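Local coordinates for protein SalCYP truncation (Salinispora tropica, PDB 7ABB) that is a mostly helical cytochrome P450-type heme protein that holds heme c in its interior, with a protein sulfur bound to the iron, at residues A[343-346]-A[347-351]; A[101-104]-A[105-109]; A[335-338]-A[339-343]. All coordinates share one frame; numbering follows the deposited sequence.

Contact 1. Residues A[343-346]-A[347-351]; sequences LGAA and YARAQ. With HEC (heme c), chain B.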
# COMPACT_ATOMS: atom_id res chain seq x y z
N LEU A 343 -9.00 -0.65 1.47
CA LEU A 343 -10.07 -0.15 0.60
C LEU A 343 -9.63 -0.07 -0.85
O LEU A 343 -10.44 -0.26 -1.76
CB LEU A 343 -10.48 1.23 1.11
CG LEU A 343 -11.61 1.97 0.38
CD1 LEU A 343 -12.94 1.24 0.57
CD2 LEU A 343 -11.70 3.37 0.96
N GLY A 344 -8.37 0.21 -1.08
CA GLY A 344 -7.84 0.45 -2.41
C GLY A 344 -7.27 -0.77 -3.10
O GLY A 344 -6.59 -0.61 -4.12
N ALA A 345 -7.55 -1.99 -2.60
CA ALA A 345 -6.85 -3.16 -3.12
C ALA A 345 -7.10 -3.37 -4.62
O ALA A 345 -6.16 -3.61 -5.38
CB ALA A 345 -7.25 -4.39 -2.32
N ALA A 346 -8.37 -3.35 -5.05
CA ALA A 346 -8.67 -3.55 -6.46
C ALA A 346 -8.00 -2.47 -7.30
O ALA A 346 -7.50 -2.75 -8.41
CB ALA A 346 -10.17 -3.54 -6.72
N TYR A 347 -7.97 -1.24 -6.80
CA TYR A 347 -7.41 -0.14 -7.59
C TYR A 347 -5.90 -0.26 -7.68
O TYR A 347 -5.31 -0.00 -8.73
CB TYR A 347 -7.81 1.22 -6.98
CG TYR A 347 -7.75 2.37 -7.96
CD1 TYR A 347 -8.44 2.31 -9.15
CD2 TYR A 347 -7.06 3.53 -7.67
CE1 TYR A 347 -8.42 3.35 -10.05
CE2 TYR A 347 -7.03 4.59 -8.56
CZ TYR A 347 -7.71 4.49 -9.76
OH TYR A 347 -7.71 5.53 -10.68
N ALA A 348 -5.26 -0.62 -6.57
CA ALA A 348 -3.81 -0.86 -6.57
C ALA A 348 -3.45 -1.97 -7.54
O ALA A 348 -2.52 -1.83 -8.35
CB ALA A 348 -3.34 -1.19 -5.16
N ARG A 349 -4.17 -3.09 -7.49
CA ARG A 349 -3.94 -4.19 -8.42
C ARG A 349 -4.04 -3.72 -9.88
O ARG A 349 -3.21 -4.08 -10.72
CB ARG A 349 -4.94 -5.31 -8.16
CG ARG A 349 -4.63 -6.16 -6.95
CD ARG A 349 -5.75 -7.12 -6.68
NE ARG A 349 -5.28 -8.15 -5.77
CZ ARG A 349 -5.77 -8.39 -4.57
NH1 ARG A 349 -6.81 -7.72 -4.08
NH2 ARG A 349 -5.21 -9.36 -3.82
N ALA A 350 -5.09 -2.97 -10.19
CA ALA A 350 -5.27 -2.49 -11.57
C ALA A 350 -4.11 -1.60 -11.98
O ALA A 350 -3.61 -1.69 -13.11
CB ALA A 350 -6.61 -1.76 -11.71
N GLN A 351 -3.66 -0.73 -11.08
CA GLN A 351 -2.56 0.17 -11.43
C GLN A 351 -1.26 -0.59 -11.68
O GLN A 351 -0.50 -0.25 -12.61
CB GLN A 351 -2.34 1.20 -10.34
CG GLN A 351 -3.44 2.21 -10.21
CD GLN A 351 -3.17 3.17 -9.11
OE1 GLN A 351 -2.35 4.06 -9.27
NE2 GLN A 351 -3.83 2.99 -7.96
FE HEC B . -4.39 0.36 1.42
CHA HEC B . -5.76 -0.04 4.55
CHB HEC B . -2.08 -2.05 2.19
CHC HEC B . -3.03 0.72 -1.71
CHD HEC B . -6.44 3.01 0.81
NA HEC B . -4.00 -0.78 3.03
C1A HEC B . -4.71 -0.85 4.23
C2A HEC B . -4.17 -1.87 5.11
C3A HEC B . -3.16 -2.42 4.42
C4A HEC B . -3.03 -1.76 3.15
CMA HEC B . -2.21 -3.55 4.88
CAA HEC B . -4.71 -2.27 6.53
CBA HEC B . -4.10 -1.46 7.67
CGA HEC B . -4.64 -1.96 9.00
O1A HEC B . -4.29 -1.29 10.00
O2A HEC B . -5.36 -2.99 9.01
NB HEC B . -2.83 -0.45 0.45
C1B HEC B . -2.02 -1.47 0.92
C2B HEC B . -1.13 -1.84 -0.13
C3B HEC B . -1.41 -1.09 -1.22
C4B HEC B . -2.46 -0.19 -0.86
CMB HEC B . -0.09 -2.96 0.05
CAB HEC B . -0.81 -1.00 -2.60
CBB HEC B . 0.07 -2.13 -3.02
NC HEC B . -4.67 1.66 -0.13
C1C HEC B . -4.06 1.56 -1.36
C2C HEC B . -4.66 2.52 -2.25
C3C HEC B . -5.63 3.17 -1.58
C4C HEC B . -5.62 2.64 -0.23
CMC HEC B . -4.25 2.69 -3.72
CAC HEC B . -6.57 4.31 -2.00
CBC HEC B . -6.83 4.56 -3.48
ND HEC B . -5.79 1.31 2.49
C1D HEC B . -6.52 2.39 2.01
C2D HEC B . -7.45 2.78 3.03
C3D HEC B . -7.26 1.86 4.19
C4D HEC B . -6.22 0.96 3.76
CMD HEC B . -8.44 3.94 2.92
CAD HEC B . -8.01 1.87 5.53
CBD HEC B . -9.18 0.92 5.40
CGD HEC B . -9.90 0.80 6.73
O1D HEC B . -11.05 0.30 6.75
O2D HEC B . -9.31 1.22 7.75
O HOH W 1 -9.93 -0.40 -4.75

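Contact 2. Residues A[101-104]-A[105-109]; sequences PQRA and RDLTP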
# COMPACT_ATOMS: atom_id res chain seq x y z
N PRO A 101 -13.93 -3.63 -7.52
CA PRO A 101 -13.30 -4.10 -8.75
C PRO A 101 -13.94 -3.53 -10.00
O PRO A 101 -13.22 -3.17 -10.94
CB PRO A 101 -13.45 -5.63 -8.65
CG PRO A 101 -13.51 -5.89 -7.22
CD PRO A 101 -14.29 -4.75 -6.63
N GLN A 102 -15.27 -3.39 -10.04
CA GLN A 102 -15.91 -2.84 -11.23
C GLN A 102 -15.49 -1.40 -11.46
O GLN A 102 -15.23 -1.00 -12.60
CB GLN A 102 -17.44 -2.94 -11.13
CG GLN A 102 -18.14 -2.45 -12.39
CD GLN A 102 -17.72 -3.24 -13.64
OE1 GLN A 102 -17.90 -4.46 -13.71
NE2 GLN A 102 -17.15 -2.54 -14.62
N ARG A 103 -15.41 -0.59 -10.40
CA ARG A 103 -14.92 0.78 -10.57
C ARG A 103 -13.50 0.79 -11.10
O ARG A 103 -13.15 1.62 -11.94
CB ARG A 103 -14.99 1.56 -9.25
CG ARG A 103 -14.44 3.01 -9.40
CD ARG A 103 -15.51 4.03 -9.19
NE ARG A 103 -15.18 5.39 -9.60
CZ ARG A 103 -14.38 6.24 -8.95
NH1 ARG A 103 -14.24 7.46 -9.44
NH2 ARG A 103 -13.70 5.88 -7.85
N ALA A 104 -12.64 -0.10 -10.60
CA ALA A 104 -11.27 -0.16 -11.10
C ALA A 104 -11.25 -0.47 -12.59
O ALA A 104 -10.46 0.12 -13.34
CB ALA A 104 -10.49 -1.21 -10.32
N ARG A 105 -12.10 -1.40 -13.03
CA ARG A 105 -12.21 -1.70 -14.45
C ARG A 105 -12.70 -0.49 -15.22
O ARG A 105 -12.18 -0.18 -16.30
CB ARG A 105 -13.14 -2.90 -14.67
CG ARG A 105 -12.58 -4.20 -14.12
CD ARG A 105 -13.33 -5.42 -14.64
NE ARG A 105 -14.68 -5.52 -14.09
CZ ARG A 105 -14.99 -6.14 -12.94
NH1 ARG A 105 -14.05 -6.71 -12.20
NH2 ARG A 105 -16.25 -6.19 -12.54
N ASP A 106 -13.69 0.22 -14.68
CA ASP A 106 -14.22 1.40 -15.35
C ASP A 106 -13.13 2.43 -15.60
O ASP A 106 -13.15 3.13 -16.62
CB ASP A 106 -15.35 2.03 -14.53
CG ASP A 106 -16.63 1.21 -14.55
OD1 ASP A 106 -16.75 0.26 -15.35
OD2 ASP A 106 -17.53 1.54 -13.75
N LEU A 107 -12.18 2.56 -14.67
CA LEU A 107 -11.11 3.53 -14.72
C LEU A 107 -9.87 3.01 -15.43
O LEU A 107 -8.93 3.78 -15.61
CB LEU A 107 -10.74 3.96 -13.30
CG LEU A 107 -11.82 4.71 -12.50
CD1 LEU A 107 -11.38 4.90 -11.08
CD2 LEU A 107 -12.10 6.04 -13.12
N THR A 108 -9.88 1.76 -15.88
CA THR A 108 -8.63 1.20 -16.41
C THR A 108 -8.24 1.80 -17.76
O THR A 108 -7.04 2.01 -17.99
CB THR A 108 -8.74 -0.33 -16.46
OG1 THR A 108 -8.71 -0.83 -15.13
CG2 THR A 108 -7.56 -0.95 -17.21
N PRO A 109 -9.16 2.14 -18.67
CA PRO A 109 -8.69 2.82 -19.89
C PRO A 109 -7.92 4.10 -19.58
O PRO A 109 -6.91 4.39 -20.22
CB PRO A 109 -10.00 3.05 -20.67
CG PRO A 109 -10.85 1.86 -20.25
CD PRO A 109 -10.57 1.75 -18.78

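Contact 3. Residues A[335-338]-A[339-343]; sequences FGTG and HHQCL. With HEC (heme c), chain B.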
# COMPACT_ATOMS: atom_id res chain seq x y z
N PHE A 335 -2.74 -6.98 1.56
CA PHE A 335 -3.68 -5.89 1.79
C PHE A 335 -4.35 -6.00 3.16
O PHE A 335 -5.39 -5.38 3.39
CB PHE A 335 -4.75 -5.88 0.70
CG PHE A 335 -4.21 -5.49 -0.66
CD1 PHE A 335 -3.78 -4.20 -0.92
CD2 PHE A 335 -4.15 -6.44 -1.67
CE1 PHE A 335 -3.30 -3.86 -2.18
CE2 PHE A 335 -3.68 -6.10 -2.93
CZ PHE A 335 -3.25 -4.82 -3.17
N GLY A 336 -3.79 -6.79 4.06
CA GLY A 336 -4.42 -7.05 5.32
C GLY A 336 -5.58 -8.02 5.19
O GLY A 336 -5.80 -8.65 4.16
N THR A 337 -6.35 -8.11 6.26
CA THR A 337 -7.54 -8.94 6.29
C THR A 337 -8.40 -8.43 7.45
O THR A 337 -7.99 -7.53 8.17
CB THR A 337 -7.18 -10.43 6.36
OG1 THR A 337 -8.36 -11.22 6.23
CG2 THR A 337 -6.46 -10.79 7.65
N GLY A 338 -9.59 -9.00 7.61
CA GLY A 338 -10.51 -8.46 8.59
C GLY A 338 -11.14 -7.17 8.12
O GLY A 338 -11.10 -6.83 6.95
N HIS A 339 -11.69 -6.41 9.07
CA HIS A 339 -12.58 -5.30 8.72
C HIS A 339 -11.83 -4.13 8.12
O HIS A 339 -12.43 -3.35 7.37
CB HIS A 339 -13.32 -4.83 9.96
CG HIS A 339 -14.38 -5.77 10.41
ND1 HIS A 339 -15.26 -6.38 9.54
CD2 HIS A 339 -14.69 -6.24 11.64
CE1 HIS A 339 -16.08 -7.16 10.21
NE2 HIS A 339 -15.75 -7.10 11.49
N HIS A 340 -10.55 -3.98 8.43
CA HIS A 340 -9.77 -2.86 7.92
C HIS A 340 -8.99 -3.19 6.64
O HIS A 340 -8.18 -2.37 6.18
CB HIS A 340 -8.83 -2.35 9.02
CG HIS A 340 -9.54 -1.52 10.03
ND1 HIS A 340 -10.18 -2.04 11.14
CD2 HIS A 340 -9.75 -0.18 10.09
CE1 HIS A 340 -10.74 -1.06 11.83
NE2 HIS A 340 -10.48 0.08 11.21
N GLN A 341 -9.26 -4.35 6.03
CA GLN A 341 -8.58 -4.75 4.80
C GLN A 341 -8.62 -3.62 3.77
O GLN A 341 -9.64 -2.96 3.61
CB GLN A 341 -9.26 -6.01 4.24
CG GLN A 341 -8.60 -6.71 3.05
CD GLN A 341 -9.49 -7.84 2.56
OE1 GLN A 341 -10.52 -7.61 1.92
NE2 GLN A 341 -9.13 -9.07 2.90
N CYS A 342 -7.51 -3.40 3.08
CA CYS A 342 -7.32 -2.22 2.23
C CYS A 342 -8.51 -1.89 1.34
O CYS A 342 -8.95 -2.71 0.53
CB CYS A 342 -6.09 -2.45 1.35
SG CYS A 342 -5.74 -1.06 0.27
N LEU A 343 -9.00 -0.65 1.47
CA LEU A 343 -10.07 -0.15 0.60
C LEU A 343 -9.63 -0.07 -0.85
O LEU A 343 -10.44 -0.26 -1.76
CB LEU A 343 -10.48 1.23 1.11
CG LEU A 343 -11.61 1.97 0.38
CD1 LEU A 343 -12.94 1.24 0.57
CD2 LEU A 343 -11.70 3.37 0.96
FE HEC B . -4.39 0.36 1.42
CHA HEC B . -5.76 -0.04 4.55
CHB HEC B . -2.08 -2.05 2.19
CHC HEC B . -3.03 0.72 -1.71
CHD HEC B . -6.44 3.01 0.81
NA HEC B . -4.00 -0.78 3.03
C1A HEC B . -4.71 -0.85 4.23
C2A HEC B . -4.17 -1.87 5.11
C3A HEC B . -3.16 -2.42 4.42
C4A HEC B . -3.03 -1.76 3.15
CMA HEC B . -2.21 -3.55 4.88
CAA HEC B . -4.71 -2.27 6.53
CBA HEC B . -4.10 -1.46 7.67
CGA HEC B . -4.64 -1.96 9.00
O1A HEC B . -4.29 -1.29 10.00
O2A HEC B . -5.36 -2.99 9.01
NB HEC B . -2.83 -0.45 0.45
C1B HEC B . -2.02 -1.47 0.92
C2B HEC B . -1.13 -1.84 -0.13
C3B HEC B . -1.41 -1.09 -1.22
C4B HEC B . -2.46 -0.19 -0.86
CMB HEC B . -0.09 -2.96 0.05
CAB HEC B . -0.81 -1.00 -2.60
CBB HEC B . 0.07 -2.13 -3.02
NC HEC B . -4.67 1.66 -0.13
C1C HEC B . -4.06 1.56 -1.36
C2C HEC B . -4.66 2.52 -2.25
C3C HEC B . -5.63 3.17 -1.58
C4C HEC B . -5.62 2.64 -0.23
CMC HEC B . -4.25 2.69 -3.72
CAC HEC B . -6.57 4.31 -2.00
CBC HEC B . -6.83 4.56 -3.48
ND HEC B . -5.79 1.31 2.49
C1D HEC B . -6.52 2.39 2.01
C2D HEC B . -7.45 2.78 3.03
C3D HEC B . -7.26 1.86 4.19
C4D HEC B . -6.22 0.96 3.76
CMD HEC B . -8.44 3.94 2.92
CAD HEC B . -8.01 1.87 5.53
CBD HEC B . -9.18 0.92 5.40
CGD HEC B . -9.90 0.80 6.73
O1D HEC B . -11.05 0.30 6.75
O2D HEC B . -9.31 1.22 7.75
O HOH W 2 -8.62 -5.56 9.91

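Contact 1. Residues A[343-346]-A[347-351]
The first turns of the helix that follows the cysteine ligand loop, the L helix of the cytochrome P450 fold, are closed here by G344, A345 and A346 bonding to A348, R349 and A350. G344 is the N-cap, and its O receives A348 N at 2.8 Å, almost in line with the carbonyl. R349 N then reaches A345 O at 2.9 Å with a nearly straight N-H (172°), and A350 N follows onto A346 O. A water joins the start of the helix to the loop, bridging L343 O and Y347 N and accepting from the latter.

The small residues suit a helix that begins against the macrocycle. With no side chain, G344 lets the backbone lie directly against the pyrrole, its CA 3.6 Å from HEC C3C; A348 CB, one turn on, rests 3.6 Å from HEC CAB. R349 begins beside its backbone N (chi1 -76°) and runs extended from CG to NE, which carries CG past A345 O at 3.4 Å and brings NH1 alongside A345 CB at 3.8 Å. CG thus meets the carbonyl and NH1 the A345 methyl; R349 is paired through NE with E273 in a salt bridge. In Y347, CG is anti to the backbone N (chi1 -158°), carrying the ring off the helix toward helix 130-147. Tyrosine suits this place by offering an apolar ring to A146 and a hydroxyl that reaches N142 O.

Through Y347 and Q351 the helix leans on helix 130-147, while A350 touches T108 at the start of helix 108-120.

Contact 2. Residues A[101-104]-A[105-109]
Q102 touches both R105 and D106, joining three polar side chains along the outer side of the short helix 101-106, which is followed almost at once by helix 108-120 in this P450-type fold. R105 NH2 donates to Q102 OE1 at 2.7 Å, reaching it from above the amide plane, with amide and guanidinium about 80° apart. On the other branch of the same amide, Q102 NE2 donates to D106 OD1 at 2.9 Å; the carboxylate oxygen lies near the amide plane but is itself met from above its own plane. Glutamine suits the place because one flat group can accept from a cation and donate to an anion. Its chain starts anti to the backbone N and bends at chi2 (59°), folding the amide back over the next turn. R105 bends at chi3, laying one guanidinium face over Q102 CA and P101 O.

Beneath these side chains the backbone supplies the usual helical bonds, R105 N to P101 O and D106 N to Q102 O. The proline at the start costs little, since the first turn of a helix asks for no amide donor there.

The inward side is different. R103 turns one guanidinium face to L107, whose CD1 stands 3.9 Å from R103 CZ, over the centre of the group. R103 NH2 bonds to W98 O and A146 O, carbonyls that help set the rotation of the group, while L107 also leans on L145, A146 and Y347. Further along, L107 N bonds to R103 O at 3.0 Å and weakly to A104 O. A104 O is shared: T108 OG1 also donates to it at 2.7 Å, from above the carbonyl plane.

Contact 3. Residues A[335-338]-A[339-343]
F335 and C342 meet through their CB atoms, 3.7 Å apart, and the phenylalanine can be followed outward from there. Its CG lies beside the backbone N (chi1 -68°), which swings the ring along the porphyrin. CD1 is 3.7 Å from C342 CB and also near HEC C2B, and CE1, further out, comes to 3.5 Å from HEC C3B, so the ring turns its edge to the pyrrole. On the far edge CE2 packs on CZ of R349, and A345 and A348 of the same helix 345-362 also lie against the ring. The C342 sulfur stands obliquely to it, 5.1 Å from the F335 centroid. An apolar, flat residue can fill the space between C342 CB and the pyrrole edge.

This is the cysteine ligand loop of cytochromes P450, the F-x-x-G-x-H-x-C-x-G signature. C342 SG, anti to its backbone N, is thereby directed at the iron of heme c and binds it at 2.3 Å. C342 N donates to F335 O at 2.9 Å, nearly straight (176°), pinning the ligand residue to the opposite limb of the loop. The limbs run back on each other through a type I turn from G338 to Q341, with Q341 N donating to G338 O at 3.2 Å, and between them Q341 CG rests 3.5 Å from F335 O. G336 and G338 both have positive phi, which favours glycine, and the backbone at G338 leaves no room for a CB beside the preceding carbonyl.

A water inside the bend bridges T337 O and H340 N. Beyond it, T337 OG1 bonds to R57 and H340 NE2 donates to I83 O.

How the contacts relate
Contact 3 is buried against the heme, contact 1 is partly buried, and contact 2 lies at the surface. Contacts 3 and 1 are consecutive, sharing L343: the ligand loop of 335-343 runs straight into helix 345-362 and packs back on it. Contact 2 belongs to the helix 101-106 region; it touches contact 1, L107 against Y347 and P101 and A104 against A346, and makes no touch with contact 3. The chemistry follows: metal ligation and turn-forming glycines beside the porphyrin, small alanines on the helix, and a polar amide chain where solvent is near.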